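Local coordinates for protein INRS (Synechocystis sp., PDB 5FMN) that acts as a nickel-responsive transcriptional regulator, probably as a DNA-binding repressor of the CsoR-like family, represented here by its largely helical C-terminal part, which holds the metal-sensitive repressor domain, at residues B[49-52]-B[53-57]; B[97-100]-B[101-105]. All coordinates share one frame; numbering follows the deposited sequence.

Contact 1 (B[49-52]-B[53-57]); sequences ENRP and CPEVL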
loop_
_atom_site.group_PDB
_atom_site.type_symbol
_atom_site.label_atom_id
_atom_site.label_comp_id
_atom_site.label_asym_id
_atom_site.label_seq_id
_atom_site.Cartn_x
_atom_site.Cartn_y
_atom_site.Cartn_z
ATOM N N GLU B 49 -9.487 -15.088 22.771
ATOM C CA GLU B 49 -8.817 -16.326 23.141
ATOM C C GLU B 49 -7.275 -16.217 23.197
ATOM O O GLU B 49 -6.574 -17.230 23.195
ATOM C CB GLU B 49 -9.246 -17.432 22.168
ATOM C CG GLU B 49 -10.735 -17.750 22.236
ATOM C CD GLU B 49 -11.156 -18.816 21.230
ATOM O OE1 GLU B 49 -10.286 -19.291 20.464
ATOM O OE2 GLU B 49 -12.365 -19.166 21.186
ATOM N N ASN B 50 -6.747 -14.996 23.236
ATOM C CA ASN B 50 -5.291 -14.757 23.307
ATOM C C ASN B 50 -4.439 -15.665 22.392
ATOM O O ASN B 50 -3.353 -16.103 22.766
ATOM C CB ASN B 50 -4.810 -14.813 24.759
ATOM N N ARG B 51 -4.911 -15.875 21.161
ATOM C CA ARG B 51 -4.158 -16.600 20.121
ATOM C C ARG B 51 -2.948 -15.774 19.658
ATOM O O ARG B 51 -2.953 -14.547 19.784
ATOM C CB ARG B 51 -5.071 -16.908 18.926
ATOM C CG ARG B 51 -6.245 -17.851 19.223
ATOM C CD ARG B 51 -5.966 -19.338 18.935
ATOM N NE ARG B 51 -7.178 -20.168 18.866
ATOM C CZ ARG B 51 -8.057 -20.192 17.855
ATOM N NH1 ARG B 51 -7.925 -19.398 16.802
ATOM N NH2 ARG B 51 -9.098 -21.020 17.901
ATOM N N PRO B 52 -1.897 -16.432 19.129
ATOM C CA PRO B 52 -0.645 -15.697 18.855
ATOM C C PRO B 52 -0.793 -14.584 17.821
ATOM O O PRO B 52 -1.638 -14.660 16.924
ATOM C CB PRO B 52 0.302 -16.765 18.308
ATOM C CG PRO B 52 -0.287 -18.062 18.730
ATOM C CD PRO B 52 -1.775 -17.863 18.819
ATOM N N CYS B 53 0.041 -13.560 17.952
ATOM C CA CYS B 53 -0.057 -12.362 17.117
ATOM C C CYS B 53 0.036 -12.653 15.599
ATOM O O CYS B 53 -0.768 -12.122 14.835
ATOM C CB CYS B 53 0.928 -11.257 17.581
ATOM S SG CYS B 53 0.449 -10.416 19.148
ATOM N N PRO B 54 0.957 -13.544 15.170
ATOM C CA PRO B 54 1.059 -13.844 13.729
ATOM C C PRO B 54 -0.175 -14.507 13.132
ATOM O O PRO B 54 -0.529 -14.190 11.993
ATOM C CB PRO B 54 2.242 -14.818 13.654
ATOM C CG PRO B 54 3.089 -14.473 14.832
ATOM C CD PRO B 54 2.166 -13.968 15.906
ATOM N N GLU B 55 -0.805 -15.415 13.885
ATOM C CA GLU B 55 -2.105 -15.994 13.494
ATOM C C GLU B 55 -3.187 -14.929 13.325
ATOM O O GLU B 55 -3.978 -14.986 12.379
ATOM C CB GLU B 55 -2.616 -17.024 14.517
ATOM C CG GLU B 55 -1.842 -18.327 14.580
ATOM C CD GLU B 55 -2.476 -19.340 15.540
ATOM O OE1 GLU B 55 -3.620 -19.119 16.003
ATOM O OE2 GLU B 55 -1.840 -20.385 15.810
ATOM N N VAL B 56 -3.259 -13.998 14.277
ATOM C CA VAL B 56 -4.252 -12.931 14.232
ATOM C C VAL B 56 -3.994 -12.037 13.014
ATOM O O VAL B 56 -4.930 -11.744 12.246
ATOM C CB VAL B 56 -4.287 -12.102 15.539
ATOM C CG1 VAL B 56 -5.216 -10.896 15.402
ATOM C CG2 VAL B 56 -4.749 -12.960 16.707
ATOM N N LEU B 57 -2.727 -11.680 12.792
ATOM C CA LEU B 57 -2.359 -10.835 11.643
ATOM C C LEU B 57 -2.622 -11.488 10.281
ATOM O O LEU B 57 -2.961 -10.781 9.307
ATOM C CB LEU B 57 -0.896 -10.375 11.728
ATOM C CG LEU B 57 -0.595 -9.391 12.867
ATOM C CD1 LEU B 57 0.885 -9.077 12.945
ATOM C CD2 LEU B 57 -1.390 -8.106 12.721
#
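P52 and E55 meet where the loop after helix 26-48 turns into helix 53-89. The backbone bond comes first: V56 N donates to P52 O at 3.2 Å with an N-H...O angle of 161°, closing the first turn with P52 as N-cap residue. P54 N lies close to the same carbonyl but carries no hydrogen. V56 also lays CG2 3.6 Å from P52 O, so valine carbon flanks the acceptor.

Van der Waals packing gathers on the proline ring. E55 has CG beside its own backbone N (chi1 -70°) and runs extended from there, which brings the carboxylate alongside the CD-CG part of the P52 ring, E55 OE1 3.6 Å from P52 CD. The apolar pair is on the helix side, P52 CB sitting 4.1 Å from P54 CD.

Charge acts more loosely. R51 CD is 3.8 Å from E55 OE1, yet R51 NH1 stays 4.4 Å from that oxygen, short of a salt bridge, and the two planar groups are 63° apart. R51 NH2 pairs with E49 OE1 at 3.3 Å, an attraction of charge alone, since no N-H of the guanidinium is aimed at the oxygen.

N50, with positive phi, is the C-prime residue of a Schellman motif ending helix 26-48. C53 packs on H78 of the second subunit, a pairing consistent with the intersubunit metal site of CsoR relatives. Main-chain bonding thus fixes the turn, while the E55 carboxylate, in the first turn, is probably stabilised by the positive end of the helix dipole.

Contact 2 (B[97-100]-B[101-105]); sequences AELK and EALDR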
loop_
_atom_site.group_PDB
_atom_site.type_symbol
_atom_site.label_atom_id
_atom_site.label_comp_id
_atom_site.label_asym_id
_atom_site.label_seq_id
_atom_site.Cartn_x
_atom_site.Cartn_y
_atom_site.Cartn_z
ATOM N N ALA B 97 -13.582 12.301 -15.803
ATOM C CA ALA B 97 -13.501 12.949 -14.511
ATOM C C ALA B 97 -14.237 12.096 -13.475
ATOM O O ALA B 97 -13.843 12.068 -12.332
ATOM C CB ALA B 97 -14.098 14.358 -14.583
ATOM N N GLU B 98 -15.317 11.429 -13.888
ATOM C CA GLU B 98 -16.000 10.442 -13.051
ATOM C C GLU B 98 -15.118 9.254 -12.682
ATOM O O GLU B 98 -15.195 8.708 -11.576
ATOM C CB GLU B 98 -17.216 9.884 -13.792
ATOM C CG GLU B 98 -18.479 10.684 -13.570
ATOM C CD GLU B 98 -19.186 10.251 -12.317
ATOM O OE1 GLU B 98 -19.736 9.128 -12.306
ATOM O OE2 GLU B 98 -19.115 11.002 -11.323
ATOM N N LEU B 99 -14.352 8.787 -13.653
ATOM C CA LEU B 99 -13.515 7.645 -13.418
ATOM C C LEU B 99 -12.466 8.058 -12.426
ATOM O O LEU B 99 -12.156 7.290 -11.522
ATOM C CB LEU B 99 -12.819 7.169 -14.693
ATOM C CG LEU B 99 -12.721 5.651 -14.792
ATOM C CD1 LEU B 99 -11.972 5.257 -16.053
ATOM C CD2 LEU B 99 -12.044 5.071 -13.558
ATOM N N LYS B 100 -11.886 9.244 -12.630
ATOM C CA LYS B 100 -10.723 9.678 -11.855
ATOM C C LYS B 100 -11.075 9.907 -10.398
ATOM O O LYS B 100 -10.269 9.575 -9.538
ATOM C CB LYS B 100 -10.078 10.924 -12.456
ATOM C CG LYS B 100 -9.300 10.623 -13.733
ATOM C CD LYS B 100 -9.163 11.826 -14.651
ATOM C CE LYS B 100 -8.174 11.540 -15.766
ATOM N NZ LYS B 100 -7.688 12.803 -16.383
ATOM N N GLU B 101 -12.294 10.393 -10.141
ATOM C CA GLU B 101 -12.785 10.555 -8.791
ATOM C C GLU B 101 -12.856 9.218 -8.084
ATOM O O GLU B 101 -12.566 9.120 -6.892
ATOM C CB GLU B 101 -14.207 11.181 -8.721
ATOM C CG GLU B 101 -14.369 12.044 -7.444
ATOM C CD GLU B 101 -15.778 12.111 -6.808
ATOM O OE1 GLU B 101 -16.803 12.364 -7.496
ATOM O OE2 GLU B 101 -15.851 12.016 -5.552
ATOM N N ALA B 102 -13.386 8.232 -8.793
ATOM C CA ALA B 102 -13.554 6.914 -8.240
ATOM C C ALA B 102 -12.196 6.291 -7.931
ATOM O O ALA B 102 -12.038 5.668 -6.889
ATOM C CB ALA B 102 -14.333 6.052 -9.210
ATOM N N LEU B 103 -11.228 6.435 -8.835
ATOM C CA LEU B 103 -9.836 6.016 -8.572
ATOM C C LEU B 103 -9.160 6.779 -7.455
ATOM O O LEU B 103 -8.328 6.239 -6.747
ATOM C CB LEU B 103 -8.960 6.199 -9.818
ATOM C CG LEU B 103 -9.052 5.168 -10.915
ATOM C CD1 LEU B 103 -8.176 5.570 -12.083
ATOM C CD2 LEU B 103 -8.614 3.823 -10.363
ATOM N N ASP B 104 -9.423 8.071 -7.355
ATOM C CA ASP B 104 -8.862 8.832 -6.241
ATOM C C ASP B 104 -9.250 8.134 -4.946
ATOM O O ASP B 104 -8.382 7.828 -4.144
ATOM C CB ASP B 104 -9.356 10.278 -6.263
ATOM C CG ASP B 104 -8.736 11.102 -7.411
ATOM O OD1 ASP B 104 -7.650 10.726 -7.918
ATOM O OD2 ASP B 104 -9.321 12.161 -7.773
ATOM N N ARG B 105 -10.541 7.823 -4.773
ATOM C CA ARG B 105 -11.045 7.326 -3.468
ATOM C C ARG B 105 -10.747 5.841 -3.283
ATOM O O ARG B 105 -10.738 5.342 -2.167
ATOM C CB ARG B 105 -12.559 7.617 -3.263
ATOM C CG ARG B 105 -12.992 9.083 -3.522
ATOM C CD ARG B 105 -12.777 10.098 -2.398
ATOM N NE ARG B 105 -11.410 10.621 -2.377
ATOM C CZ ARG B 105 -10.898 11.492 -3.267
ATOM N NH1 ARG B 105 -11.615 11.930 -4.313
ATOM N NH2 ARG B 105 -9.629 11.889 -3.136
#
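L99 lays CD2 against the branch of L103 one turn further on, 4.0 Å from L103 CG, the two side chains crossing at a slant. Both face the third subunit, L99 packing on I83 and L103 on R72 of that chain. A102 sets CB 3.4 Å from L99 O; its small methyl fits against L75 and H78 of helix 53-89, and E98 O accepts a hydrogen bond from H78 NE2.

Main-chain bonds tie the turns. L103 N reaches L99 O at 3.0 Å in the carbonyl plane, D104 N reaches K100 O at 2.8 Å, and A102 N to E98 O is weak at 3.4 Å.

The carboxylate of D104 folds back over the preceding turn: with CG beside the backbone N (chi1 -71°), D104 CG stands 3.0 Å from K100 O, and OD1 and OD2 are each 3.3 Å from K100 O, acceptors against an acceptor. D104 OD1 finds its partner in a salt bridge with R72 NH1 of the third subunit, which would probably offset the nearby carbonyl oxygen. Putting an alanine at D104 would probably leave that R72 without this anionic mate and weaken the subunit join. The leucines and D104 together give this helix apolar and ionic contacts with the third subunit.

How the contacts relate
Contact 1 comes first along the chain, at the loop between helix 26-48 and helix 53-89; contact 2 follows on helix 92-106, which comes next after the long helix 53-89. Their centres are about 37 Å apart and their nearest atoms about 21 Å, on opposite sides of the chain's centre. Contact 1 spans the loop and the first turn of helix 53-89. That helix also carries H78, which touches contact 2 within its own chain, while H78 of the second subunit packs on C53 of contact 1; by similarity to CsoR, this may tie both regions to metal sensing. P54 of one copy also lies by R105 of the other, bringing the two regions together across the assembly.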